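Local coordinates for SnoaL-like domain-containing protein (Kribbella flavida, PDB 5EVH) that is of unknown function but has a SnoaL-like domain of the NTF2 clan, whose members often bind or convert small molecules in a pocket against a curved sheet, at residues T20-D25 / F57-V62; G33-H38 / G101-L106; A73-L78 / H95-D100; T84-H89 / T113-A118. One frame throughout, in Å; residues are numbered along the deposited sequence. Where two conformers were deposited one is given.

Contact 1. Residues T20-D25 / F57-V62; sequences TGRDFD and FSRILV
Two helix ends meet where Arg22, the positive-phi residue of the Schellman motif that closes helix 7-20, lays its side chain along the type I turn Ser58-Leu61 at the end of helix 47-58. Its chain is extended from CG to NE, which carries the guanidinium across the turn with one face over Arg59 CA. Arg22 NH2 donates to Leu61 O at 2.7 Å, with an N-H...O angle of 149°; the oxygen lies close to the guanidinium plane, although the donor is tilted 28° out of the carbonyl plane. Water 1 accepts from Arg22 NE at 2.9 Å and can donate to Thr20 O and Ser58 O, bridging the two segments. On its other edge Arg22 NH1 donates a hydrogen bond to water 2. Between Gly21 and Asp23 helix 7-20 gives way to helix 24-28, while segment 57-62 leads into strand 61-71 of the NTF2-like sheet. Phe24 points toward the turn, the edge of its ring set by CE1 on Ser58 CB at 3.5 Å. In the modelled conformer of Arg59, the ring edge at CE2 stands over one face of the guanidinium, 3.4 Å from Arg59 NH1, the planes 78° apart; Glu55 salt-bridges the same guanidinium. Without the ring of Phe24, as with an alanine here, Ser58 CB would probably face a gap and the Arg59 guanidinium is likely to be freer to turn. In its modelled conformer Ser58 OG hydrogen-bonds to Trp19 O, and Thr20 CG2 packs on Leu61 CD2 at 3.9 Å.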
loop_
_atom_site.group_PDB
_atom_site.type_symbol
_atom_site.label_atom_id
_atom_site.label_comp_id
_atom_site.label_asym_id
_atom_site.label_seq_id
_atom_site.Cartn_x
_atom_site.Cartn_y
_atom_site.Cartn_z
ATOM N N THR A 20 -0.235 -4.568 -16.566
ATOM C CA THR A 20 0.319 -3.275 -16.958
ATOM C C THR A 20 0.573 -3.258 -18.480
ATOM O O THR A 20 0.365 -2.225 -19.116
ATOM C CB THR A 20 1.601 -2.914 -16.142
ATOM O OG1 THR A 20 2.572 -3.954 -16.304
ATOM C CG2 THR A 20 1.282 -2.813 -14.622
ATOM N N GLY A 21 0.923 -4.399 -19.110
ATOM C CA GLY A 21 1.103 -4.336 -20.587
ATOM C C GLY A 21 -0.207 -4.410 -21.371
ATOM O O GLY A 21 -0.201 -4.543 -22.588
ATOM N N ARG A 22 -1.364 -4.408 -20.685
ATOM C CA ARG A 22 -2.699 -4.388 -21.338
ATOM C C ARG A 22 -2.963 -5.652 -22.142
ATOM O O ARG A 22 -3.733 -5.656 -23.121
ATOM C CB ARG A 22 -2.870 -3.161 -22.227
ATOM C CG ARG A 22 -2.636 -1.886 -21.451
ATOM C CD ARG A 22 -3.138 -0.686 -22.185
ATOM N NE ARG A 22 -2.741 0.502 -21.423
ATOM C CZ ARG A 22 -3.135 1.721 -21.762
ATOM N NH1 ARG A 22 -3.939 1.861 -22.827
ATOM N NH2 ARG A 22 -2.763 2.783 -21.036
ATOM N N ASP A 23 -2.343 -6.724 -21.683
ATOM C CA ASP A 23 -2.529 -8.060 -22.195
ATOM C C ASP A 23 -3.469 -8.764 -21.215
ATOM O O ASP A 23 -3.064 -9.618 -20.422
ATOM C CB ASP A 23 -1.152 -8.674 -22.316
ATOM C CG ASP A 23 -1.142 -10.110 -22.802
ATOM O OD1 ASP A 23 -2.174 -10.659 -23.244
ATOM O OD2 ASP A 23 -0.021 -10.677 -22.708
ATOM N N PHE A 24 -4.781 -8.413 -21.280
ATOM C CA PHE A 24 -5.687 -8.772 -20.188
ATOM C C PHE A 24 -6.105 -10.215 -20.204
ATOM O O PHE A 24 -6.350 -10.794 -19.141
ATOM C CB PHE A 24 -6.969 -7.960 -20.260
ATOM C CG PHE A 24 -6.714 -6.561 -20.272
ATOM C CD1 PHE A 24 -6.103 -6.001 -19.178
ATOM C CD2 PHE A 24 -7.065 -5.776 -21.394
ATOM C CE1 PHE A 24 -5.819 -4.643 -19.212
ATOM C CE2 PHE A 24 -6.814 -4.396 -21.446
ATOM C CZ PHE A 24 -6.172 -3.816 -20.365
ATOM N N ASP A 25 -6.342 -10.768 -21.383
ATOM C CA ASP A 25 -6.644 -12.182 -21.433
ATOM C C ASP A 25 -5.545 -12.964 -20.753
ATOM O O ASP A 25 -5.829 -13.917 -20.017
ATOM C CB ASP A 25 -6.817 -12.634 -22.870
ATOM C CG ASP A 25 -8.128 -12.097 -23.497
ATOM O OD1 ASP A 25 -8.963 -11.505 -22.749
ATOM O OD2 ASP A 25 -8.294 -12.290 -24.723
ATOM N N PHE A 57 -8.565 0.347 -15.111
ATOM C CA PHE A 57 -7.400 0.809 -14.353
ATOM C C PHE A 57 -6.166 0.693 -15.224
ATOM O O PHE A 57 -5.410 1.671 -15.405
ATOM C CB PHE A 57 -7.310 -0.028 -13.068
ATOM C CG PHE A 57 -6.407 0.519 -11.971
ATOM C CD1 PHE A 57 -5.566 1.595 -12.174
ATOM C CD2 PHE A 57 -6.415 -0.106 -10.705
ATOM C CE1 PHE A 57 -4.728 2.058 -11.130
ATOM C CE2 PHE A 57 -5.586 0.358 -9.647
ATOM C CZ PHE A 57 -4.757 1.437 -9.863
ATOM N N SER A 58 -5.933 -0.495 -15.803
ATOM C CA SER A 58 -4.719 -0.620 -16.597
ATOM C C SER A 58 -4.679 0.457 -17.681
ATOM O O SER A 58 -3.611 1.020 -17.961
ATOM C CB SER A 58 -4.575 -2.001 -17.245
ATOM O OG SER A 58 -3.398 -1.956 -18.056
ATOM N N ARG A 59 -5.826 0.753 -18.299
ATOM C CA ARG A 59 -5.843 1.678 -19.436
ATOM C C ARG A 59 -5.692 3.154 -19.059
ATOM O O ARG A 59 -5.677 3.998 -19.957
ATOM C CB ARG A 59 -7.141 1.531 -20.230
ATOM C CG ARG A 59 -7.273 0.233 -20.952
ATOM C CD ARG A 59 -8.279 0.388 -22.047
ATOM N NE ARG A 59 -9.181 -0.747 -22.082
ATOM C CZ ARG A 59 -8.994 -1.838 -22.818
ATOM N NH1 ARG A 59 -7.919 -1.967 -23.585
ATOM N NH2 ARG A 59 -9.895 -2.802 -22.778
ATOM N N ILE A 60 -5.679 3.507 -17.779
ATOM C CA ILE A 60 -5.243 4.854 -17.419
ATOM C C ILE A 60 -3.738 4.861 -17.098
ATOM O O ILE A 60 -3.146 5.937 -16.992
ATOM C CB ILE A 60 -6.007 5.490 -16.227
ATOM C CG1 ILE A 60 -5.567 4.891 -14.924
ATOM C CG2 ILE A 60 -7.547 5.418 -16.418
ATOM C CD1 ILE A 60 -6.268 5.482 -13.764
ATOM N N LEU A 61 -3.088 3.699 -17.007
ATOM C CA LEU A 61 -1.647 3.646 -16.731
ATOM C C LEU A 61 -0.822 3.946 -17.984
ATOM O O LEU A 61 -1.046 3.337 -19.038
ATOM C CB LEU A 61 -1.229 2.241 -16.283
ATOM C CG LEU A 61 -0.852 2.144 -14.836
ATOM C CD1 LEU A 61 -2.135 2.499 -14.047
ATOM C CD2 LEU A 61 -0.321 0.755 -14.547
ATOM N N VAL A 62 0.208 4.782 -17.840
ATOM C CA VAL A 62 1.117 5.055 -18.970
ATOM C C VAL A 62 2.559 4.761 -18.599
ATOM O O VAL A 62 3.484 5.031 -19.399
ATOM C CB VAL A 62 0.962 6.489 -19.501
ATOM C CG1 VAL A 62 -0.512 6.720 -20.060
ATOM C CG2 VAL A 62 1.294 7.570 -18.377
HETATM O O HOH W 1 -1.379 -0.042 -18.914
HETATM O O HOH W 2 -5.473 0.213 -24.582
#

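Contact 2. Residues G33-H38 / G101-L106; sequences GGIVCH and GRITQL
Ile103 meets Ile35 where strand 102-109 runs parallel to strand 35-39 in the curved sheet of the NTF2-like fold, the short strand axes 35° apart. The two isoleucines run alongside each other in one direction; with Ile35 CG1 anti to its backbone N (chi1 -178°), CD1 comes to 3.7 Å from Ile103 CG2. Phe50 of helix 47-58 packs on Ile35, while Tyr15 and Thr11 of helix 7-20 pack on Ile103. Next comes Thr104, whose O accepts a hydrogen bond from Val36 N at 3.1 Å; the donor stands above the carbonyl plane, 41° out of it, and water 3 also donates to this oxygen and to Gly34 O. At Thr104-Gln105 a classic beta bulge sets two residues against the single Thr97 of strand 92-99. Gln105 pairs with Val36, both side chains on the face away from Cys37, and its CB lies against Val36 O. Leu106, on the same face as Cys37, uses both backbone polar atoms toward strand 35-39. Its N donates to Val36 O at 2.9 Å and its O accepts from His38 N at 2.8 Å. Leu106 O also receives the CA-H of Cys37, and alongside it Leu106 CD2 rests 4.1 Å from Cys37 SG.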
loop_
_atom_site.group_PDB
_atom_site.type_symbol
_atom_site.label_atom_id
_atom_site.label_comp_id
_atom_site.label_asym_id
_atom_site.label_seq_id
_atom_site.Cartn_x
_atom_site.Cartn_y
_atom_site.Cartn_z
ATOM N N GLY A 33 -11.648 -17.801 -10.664
ATOM C CA GLY A 33 -13.046 -17.421 -10.934
ATOM C C GLY A 33 -13.748 -16.795 -9.750
ATOM O O GLY A 33 -14.611 -15.912 -9.912
ATOM N N GLY A 34 -13.434 -17.254 -8.538
ATOM C CA GLY A 34 -14.084 -16.715 -7.354
ATOM C C GLY A 34 -13.207 -15.691 -6.621
ATOM O O GLY A 34 -13.348 -15.556 -5.402
ATOM N N ILE A 35 -12.302 -14.967 -7.313
ATOM C CA ILE A 35 -11.409 -14.024 -6.625
ATOM C C ILE A 35 -12.230 -13.077 -5.746
ATOM O O ILE A 35 -13.347 -12.669 -6.094
ATOM C CB ILE A 35 -10.556 -13.228 -7.639
ATOM C CG1 ILE A 35 -9.562 -12.257 -6.920
ATOM C CG2 ILE A 35 -11.501 -12.530 -8.644
ATOM C CD1 ILE A 35 -8.464 -11.745 -7.856
ATOM N N VAL A 36 -11.689 -12.766 -4.568
ATOM C CA VAL A 36 -12.197 -11.709 -3.698
ATOM C C VAL A 36 -11.165 -10.599 -3.725
ATOM O O VAL A 36 -9.991 -10.835 -3.388
ATOM C CB VAL A 36 -12.391 -12.216 -2.265
ATOM C CG1 VAL A 36 -12.798 -11.036 -1.371
ATOM C CG2 VAL A 36 -13.416 -13.412 -2.247
ATOM N N CYS A 37 -11.579 -9.396 -4.138
ATOM C CA CYS A 37 -10.667 -8.256 -4.241
ATOM C C CYS A 37 -11.140 -7.192 -3.253
ATOM O O CYS A 37 -12.318 -6.830 -3.240
ATOM C CB CYS A 37 -10.610 -7.696 -5.678
ATOM S SG CYS A 37 -9.597 -6.192 -5.780
ATOM N N HIS A 38 -10.251 -6.704 -2.401
ATOM C CA HIS A 38 -10.600 -5.597 -1.522
ATOM C C HIS A 38 -9.834 -4.404 -2.058
ATOM O O HIS A 38 -8.598 -4.405 -2.057
ATOM C CB HIS A 38 -10.202 -5.865 -0.076
ATOM C CG HIS A 38 -10.794 -7.113 0.498
ATOM N ND1 HIS A 38 -12.071 -7.166 1.029
ATOM C CD2 HIS A 38 -10.264 -8.349 0.660
ATOM C CE1 HIS A 38 -12.306 -8.387 1.473
ATOM N NE2 HIS A 38 -11.217 -9.114 1.279
ATOM N N GLY A 101 -1.538 -21.542 -8.820
ATOM C CA GLY A 101 -1.300 -20.632 -9.938
ATOM C C GLY A 101 -2.369 -19.571 -10.173
ATOM O O GLY A 101 -2.293 -18.854 -11.172
ATOM N N ARG A 102 -3.411 -19.514 -9.348
ATOM C CA ARG A 102 -4.490 -18.538 -9.518
ATOM C C ARG A 102 -4.609 -17.659 -8.281
ATOM O O ARG A 102 -4.531 -18.165 -7.146
ATOM C CB ARG A 102 -5.821 -19.228 -9.736
ATOM C CG ARG A 102 -5.803 -20.224 -10.921
ATOM C CD ARG A 102 -6.591 -19.607 -11.994
ATOM N NE ARG A 102 -6.600 -20.358 -13.229
ATOM C CZ ARG A 102 -7.176 -19.912 -14.350
ATOM N NH1 ARG A 102 -7.793 -18.699 -14.356
ATOM N NH2 ARG A 102 -7.125 -20.666 -15.464
ATOM N N ILE A 103 -4.765 -16.347 -8.509
ATOM C CA ILE A 103 -4.958 -15.368 -7.431
ATOM C C ILE A 103 -6.374 -15.526 -6.894
ATOM O O ILE A 103 -7.351 -15.337 -7.629
ATOM C CB ILE A 103 -4.733 -13.938 -7.936
ATOM C CG1 ILE A 103 -3.266 -13.855 -8.465
ATOM C CG2 ILE A 103 -5.071 -12.892 -6.789
ATOM C CD1 ILE A 103 -3.034 -12.529 -9.362
ATOM N N THR A 104 -6.496 -15.920 -5.616
ATOM C CA THR A 104 -7.826 -16.126 -5.040
ATOM C C THR A 104 -8.242 -14.974 -4.138
ATOM O O THR A 104 -9.442 -14.833 -3.859
ATOM C CB THR A 104 -7.876 -17.403 -4.197
ATOM O OG1 THR A 104 -6.888 -17.226 -3.171
ATOM C CG2 THR A 104 -7.555 -18.628 -5.013
ATOM N N GLN A 105 -7.290 -14.138 -3.714
ATOM C CA GLN A 105 -7.595 -12.949 -2.917
ATOM C C GLN A 105 -6.598 -11.875 -3.258
ATOM O O GLN A 105 -5.424 -12.166 -3.444
ATOM C CB GLN A 105 -7.469 -13.166 -1.407
ATOM C CG GLN A 105 -8.283 -14.288 -0.908
ATOM C CD GLN A 105 -8.231 -14.329 0.580
ATOM O OE1 GLN A 105 -7.763 -15.313 1.170
ATOM N NE2 GLN A 105 -8.679 -13.231 1.217
ATOM N N LEU A 106 -7.058 -10.628 -3.298
ATOM C CA LEU A 106 -6.205 -9.519 -3.706
ATOM C C LEU A 106 -6.666 -8.317 -2.908
ATOM O O LEU A 106 -7.835 -7.930 -3.033
ATOM C CB LEU A 106 -6.327 -9.257 -5.209
ATOM C CG LEU A 106 -5.231 -8.301 -5.747
ATOM C CD1 LEU A 106 -5.100 -8.572 -7.265
ATOM C CD2 LEU A 106 -5.541 -6.899 -5.573
HETATM O O HOH W 3 -11.554 -16.533 -3.540
#

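Contact 3. Residues A73-L78 / H95-D100; sequences ATTALL and HLTVHD
Thr75 and His95 stand on one face of the antiparallel hairpin formed by strands 75-84 and 92-99. His95 CG lies anti to its own backbone N (chi1 174°), which carries the ring over toward the first strand: CD2 brings its edge to 3.5 Å from Ala76 O, and NE2 comes to 4.0 Å from Thr75 CB. The chi1 of Thr75 (63°) sets OG1 between its backbone N and carbonyl carbon; water 5 lies 2.8 Å from Thr75 OG1 and 3.0 Å from His95 NE2 and links the two. Leu77 on the same face reaches across obliquely, its CD1 3.8 Å from His95 CB. Ser68 of the second subunit packs on Leu77 and His95, and Phe70 of the second subunit packs on Thr75, so this face takes part in the dimer interface. The reverse face is apolar: Leu96 CD1 touches Leu78 CD2 at 4.2 Å and also lies on Ala76 CB, and Ala12 of helix 7-20 packs on Ala76, Leu78 and Leu96. Between the faces, Ala76 and Leu96 form the hydrogen-bonded pair, Leu96 N to Ala76 O being nearly straight at 173°, and Val98 N donates to Thr74 O at 2.8 Å. Thr75-Thr97 and Leu77-His95 are the non-hydrogen-bonded pairs. The chemistry is thus two-sided: aliphatic toward the helix, and on the subunit side a mixture of hydroxyl, imidazole and leucine in which a water links the polar groups of both strands.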
loop_
_atom_site.group_PDB
_atom_site.type_symbol
_atom_site.label_atom_id
_atom_site.label_comp_id
_atom_site.label_asym_id
_atom_site.label_seq_id
_atom_site.Cartn_x
_atom_site.Cartn_y
_atom_site.Cartn_z
ATOM N N ALA A 73 5.098 -19.435 -0.495
ATOM C CA ALA A 73 4.484 -20.444 -1.328
ATOM C C ALA A 73 3.069 -20.036 -1.716
ATOM O O ALA A 73 2.602 -20.393 -2.807
ATOM C CB ALA A 73 4.483 -21.779 -0.587
ATOM N N THR A 74 2.368 -19.271 -0.851
ATOM C CA THR A 74 0.967 -18.992 -1.132
ATOM C C THR A 74 0.583 -17.519 -1.082
ATOM O O THR A 74 -0.569 -17.197 -1.418
ATOM C CB THR A 74 0.067 -19.761 -0.158
ATOM O OG1 THR A 74 0.349 -19.335 1.179
ATOM C CG2 THR A 74 0.259 -21.322 -0.328
ATOM N N THR A 75 1.462 -16.626 -0.634
ATOM C CA THR A 75 1.093 -15.209 -0.625
ATOM C C THR A 75 2.238 -14.395 -1.164
ATOM O O THR A 75 3.407 -14.820 -1.128
ATOM C CB THR A 75 0.746 -14.644 0.769
ATOM O OG1 THR A 75 1.891 -14.718 1.610
ATOM C CG2 THR A 75 -0.475 -15.380 1.407
ATOM N N ALA A 76 1.893 -13.191 -1.632
ATOM C CA ALA A 76 2.869 -12.286 -2.169
ATOM C C ALA A 76 2.460 -10.884 -1.762
ATOM O O ALA A 76 1.271 -10.579 -1.566
ATOM C CB ALA A 76 2.986 -12.408 -3.723
ATOM N N LEU A 77 3.455 -10.014 -1.707
ATOM C CA LEU A 77 3.236 -8.633 -1.338
ATOM C C LEU A 77 4.091 -7.789 -2.281
ATOM O O LEU A 77 5.306 -8.023 -2.421
ATOM C CB LEU A 77 3.638 -8.435 0.151
ATOM C CG LEU A 77 3.278 -7.094 0.773
ATOM C CD1 LEU A 77 1.719 -6.887 0.782
ATOM C CD2 LEU A 77 3.832 -7.032 2.243
ATOM N N LEU A 78 3.478 -6.823 -2.944
ATOM C CA LEU A 78 4.301 -5.989 -3.812
ATOM C C LEU A 78 3.840 -4.547 -3.790
ATOM O O LEU A 78 2.696 -4.230 -3.418
ATOM C CB LEU A 78 4.304 -6.458 -5.230
ATOM C CG LEU A 78 3.041 -6.906 -5.851
ATOM C CD1 LEU A 78 2.775 -5.822 -6.808
ATOM C CD2 LEU A 78 3.454 -8.092 -6.631
ATOM N N HIS A 95 -1.558 -7.159 -1.803
ATOM C CA HIS A 95 -1.317 -8.362 -1.041
ATOM C C HIS A 95 -2.116 -9.455 -1.744
ATOM O O HIS A 95 -3.346 -9.330 -1.860
ATOM C CB HIS A 95 -1.780 -8.194 0.403
ATOM C CG HIS A 95 -1.689 -9.467 1.207
ATOM N ND1 HIS A 95 -2.624 -9.812 2.164
ATOM C CD2 HIS A 95 -0.743 -10.453 1.237
ATOM C CE1 HIS A 95 -2.280 -10.966 2.733
ATOM N NE2 HIS A 95 -1.155 -11.392 2.167
ATOM N N LEU A 96 -1.446 -10.497 -2.241
ATOM C CA LEU A 96 -2.105 -11.521 -3.068
ATOM C C LEU A 96 -2.035 -12.870 -2.373
ATOM O O LEU A 96 -1.005 -13.236 -1.797
ATOM C CB LEU A 96 -1.428 -11.671 -4.443
ATOM C CG LEU A 96 -1.393 -10.382 -5.269
ATOM C CD1 LEU A 96 -0.118 -9.627 -4.933
ATOM C CD2 LEU A 96 -1.483 -10.711 -6.753
ATOM N N THR A 97 -3.117 -13.627 -2.466
ATOM C CA THR A 97 -3.116 -15.032 -2.080
ATOM C C THR A 97 -3.251 -15.849 -3.340
ATOM O O THR A 97 -4.128 -15.575 -4.165
ATOM C CB THR A 97 -4.321 -15.334 -1.156
ATOM O OG1 THR A 97 -4.233 -14.433 -0.046
ATOM C CG2 THR A 97 -4.349 -16.759 -0.701
ATOM N N VAL A 98 -2.448 -16.907 -3.469
ATOM C CA VAL A 98 -2.360 -17.628 -4.737
ATOM C C VAL A 98 -2.451 -19.111 -4.437
ATOM O O VAL A 98 -1.702 -19.602 -3.587
ATOM C CB VAL A 98 -1.033 -17.331 -5.461
ATOM C CG1 VAL A 98 -0.946 -18.214 -6.740
ATOM C CG2 VAL A 98 -0.886 -15.772 -5.726
ATOM N N HIS A 99 -3.368 -19.819 -5.107
ATOM C CA HIS A 99 -3.506 -21.269 -4.950
ATOM C C HIS A 99 -3.485 -21.880 -6.328
ATOM O O HIS A 99 -4.235 -21.448 -7.211
ATOM C CB HIS A 99 -4.779 -21.659 -4.198
ATOM C CG HIS A 99 -4.746 -21.217 -2.766
ATOM N ND1 HIS A 99 -3.806 -21.690 -1.867
ATOM C CD2 HIS A 99 -5.481 -20.293 -2.090
ATOM C CE1 HIS A 99 -3.983 -21.096 -0.696
ATOM N NE2 HIS A 99 -4.997 -20.253 -0.801
ATOM N N ASP A 100 -2.563 -22.822 -6.521
ATOM C CA ASP A 100 -2.414 -23.550 -7.769
ATOM C C ASP A 100 -2.342 -22.594 -8.954
ATOM O O ASP A 100 -3.028 -22.764 -9.955
ATOM C CB ASP A 100 -3.547 -24.582 -7.933
HETATM O O HOH W 4 0.766 -20.793 -4.304
HETATM O O HOH W 5 1.333 -12.602 3.409
#

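Contact 4. Residues T84-H89 / T113-A118; sequences TVPVPH and TPFEQA
The ring of Phe115 carries Val87 CG2 over one face, 3.7 Å from the ring centroid and 16° off its normal, a CH-pi contact slightly offset toward the CD1-CE1 side. Pro86 CG and Thr84 OG1 approach the ring obliquely, Thr84 OG1 lying 3.8 Å from Phe115 CE1, and Ile60 packs on the same carbon. Val87 is the centre of the contact: its CG1 lies anti to the backbone N (chi1 179°) and meets Pro114 CB at 3.8 Å, while CG2 covers the ring and also touches Pro114. One turn further along helix 113-124, Ala118 CB packs on Pro86 CB at 3.9 Å. The 84-89 segment belongs to the loop joining strands 75-84 and 92-99 of the NTF2-like fold. Two bonds to Val87 O tie the loop back on itself, one from Thr84 N and one, at 2.7 Å, from Thr84 OG1, both donors coming from the same face of the carbonyl plane. A valine in place of Thr84 has no hydroxyl for Val87 O, and the turn that presents Val87 to the ring would probably be less firmly held. Pro114 also packs against Arg112 of the second subunit, and a glycerol, probably from the crystallisation liquor, lies with its nearest atom about 4 Å from the Phe115 side chain. No hydrogen bond joins loop to helix; their union is mainly hydrocarbon and ring packing, with the Thr84-Val87 bonds kept within the loop, and so depends on shape more than on charge.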
loop_
_atom_site.group_PDB
_atom_site.type_symbol
_atom_site.label_atom_id
_atom_site.label_comp_id
_atom_site.label_asym_id
_atom_site.label_seq_id
_atom_site.Cartn_x
_atom_site.Cartn_y
_atom_site.Cartn_z
ATOM N N THR A 84 0.131 8.176 -14.583
ATOM C CA THR A 84 -1.128 8.387 -15.314
ATOM C C THR A 84 -1.107 9.804 -15.875
ATOM O O THR A 84 -0.243 10.614 -15.507
ATOM C CB THR A 84 -2.380 8.194 -14.386
ATOM O OG1 THR A 84 -2.470 9.298 -13.482
ATOM C CG2 THR A 84 -2.267 6.881 -13.549
ATOM N N VAL A 85 -2.057 10.117 -16.781
ATOM C CA VAL A 85 -2.155 11.490 -17.296
ATOM C C VAL A 85 -2.515 12.489 -16.203
ATOM O O VAL A 85 -1.768 13.474 -16.032
ATOM C CB VAL A 85 -3.085 11.551 -18.521
ATOM C CG1 VAL A 85 -3.376 13.051 -18.889
ATOM C CG2 VAL A 85 -2.355 10.886 -19.688
ATOM N N PRO A 86 -3.592 12.295 -15.417
ATOM C CA PRO A 86 -3.940 13.311 -14.411
ATOM C C PRO A 86 -3.033 13.312 -13.209
ATOM O O PRO A 86 -2.825 14.378 -12.607
ATOM C CB PRO A 86 -5.382 12.946 -14.020
ATOM C CG PRO A 86 -5.515 11.467 -14.318
ATOM C CD PRO A 86 -4.618 11.220 -15.523
ATOM N N VAL A 87 -2.440 12.173 -12.877
ATOM C CA VAL A 87 -1.655 12.056 -11.661
ATOM C C VAL A 87 -0.293 11.487 -12.041
ATOM O O VAL A 87 -0.213 10.304 -12.385
ATOM C CB VAL A 87 -2.383 11.160 -10.637
ATOM C CG1 VAL A 87 -1.527 11.010 -9.365
ATOM C CG2 VAL A 87 -3.870 11.734 -10.359
ATOM N N PRO A 88 0.783 12.268 -11.898
ATOM C CA PRO A 88 2.118 11.825 -12.372
ATOM C C PRO A 88 2.593 10.555 -11.717
ATOM O O PRO A 88 3.220 9.716 -12.391
ATOM C CB PRO A 88 3.041 12.993 -11.981
ATOM C CG PRO A 88 2.142 14.161 -11.776
ATOM C CD PRO A 88 0.797 13.634 -11.343
ATOM N N HIS A 89 2.322 10.391 -10.413
ATOM C CA HIS A 89 2.755 9.211 -9.638
ATOM C C HIS A 89 1.618 8.774 -8.746
ATOM O O HIS A 89 1.178 9.544 -7.888
ATOM C CB HIS A 89 3.973 9.517 -8.770
ATOM C CG HIS A 89 5.208 9.726 -9.584
ATOM N ND1 HIS A 89 5.912 8.660 -10.133
ATOM C CD2 HIS A 89 5.793 10.859 -10.039
ATOM C CE1 HIS A 89 6.936 9.141 -10.829
ATOM N NE2 HIS A 89 6.867 10.471 -10.810
ATOM N N THR A 113 -7.186 10.278 -3.491
ATOM C CA THR A 113 -7.356 11.727 -3.399
ATOM C C THR A 113 -6.843 12.455 -4.632
ATOM O O THR A 113 -7.584 13.302 -5.172
ATOM C CB THR A 113 -6.715 12.238 -2.099
ATOM O OG1 THR A 113 -7.422 11.647 -1.004
ATOM C CG2 THR A 113 -6.822 13.769 -1.962
ATOM N N PRO A 114 -5.639 12.179 -5.135
ATOM C CA PRO A 114 -5.130 12.960 -6.263
ATOM C C PRO A 114 -6.029 12.878 -7.471
ATOM O O PRO A 114 -6.164 13.868 -8.212
ATOM C CB PRO A 114 -3.744 12.311 -6.543
ATOM C CG PRO A 114 -3.331 11.774 -5.230
ATOM C CD PRO A 114 -4.632 11.220 -4.651
ATOM N N PHE A 115 -6.647 11.715 -7.700
ATOM C CA PHE A 115 -7.540 11.564 -8.843
ATOM C C PHE A 115 -8.787 12.416 -8.656
ATOM O O PHE A 115 -9.152 13.221 -9.531
ATOM C CB PHE A 115 -7.883 10.093 -9.043
ATOM C CG PHE A 115 -6.689 9.236 -9.392
ATOM C CD1 PHE A 115 -6.287 9.088 -10.749
ATOM C CD2 PHE A 115 -5.922 8.629 -8.399
ATOM C CE1 PHE A 115 -5.193 8.300 -11.101
ATOM C CE2 PHE A 115 -4.844 7.826 -8.731
ATOM C CZ PHE A 115 -4.438 7.673 -10.093
ATOM N N GLU A 116 -9.411 12.301 -7.488
ATOM C CA GLU A 116 -10.592 13.104 -7.195
ATOM C C GLU A 116 -10.289 14.601 -7.301
ATOM O O GLU A 116 -11.095 15.369 -7.844
ATOM C CB GLU A 116 -11.080 12.700 -5.800
ATOM C CG GLU A 116 -12.325 13.428 -5.300
ATOM C CD GLU A 116 -12.724 12.893 -3.906
ATOM O OE1 GLU A 116 -12.212 11.782 -3.545
ATOM O OE2 GLU A 116 -13.502 13.580 -3.174
ATOM N N GLN A 117 -9.119 15.039 -6.817
ATOM C CA GLN A 117 -8.741 16.451 -6.922
ATOM C C GLN A 117 -8.574 16.874 -8.376
ATOM O O GLN A 117 -9.073 17.929 -8.800
ATOM C CB GLN A 117 -7.438 16.717 -6.167
ATOM C CG GLN A 117 -7.681 16.804 -4.688
ATOM C CD GLN A 117 -6.427 16.780 -3.863
ATOM O OE1 GLN A 117 -5.319 16.466 -4.345
ATOM N NE2 GLN A 117 -6.595 17.068 -2.572
ATOM N N ALA A 118 -7.848 16.075 -9.154
ATOM C CA ALA A 118 -7.725 16.373 -10.576
ATOM C C ALA A 118 -9.100 16.416 -11.250
ATOM O O ALA A 118 -9.358 17.286 -12.092
ATOM C CB ALA A 118 -6.801 15.340 -11.247
#

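In the fold
Contacts 2 and 3 are neighbouring seams of one sheet: strand 102-109 pairs with strand 35-39 in one and borders strand 92-99 of the other, with Thr97 bonded to both Thr104 and Gln105. Both rest on backbone hydrogen bonds, parallel in contact 2 and antiparallel in contact 3. Contacts 1 and 4 lie where helix ends and loops meet, and touch through Ile60 on Thr84 and Phe115. Contact 1 mixes an arginine and its waters with the packing of Phe24; contact 4 is mainly apolar. All are partly buried, their centres 10 (contact 1), 11 (contact 2), 13 (contact 3) and 17 Å (contact 4, the most peripheral) from the chain's centre. Contacts 3 and 4 both reach the second subunit.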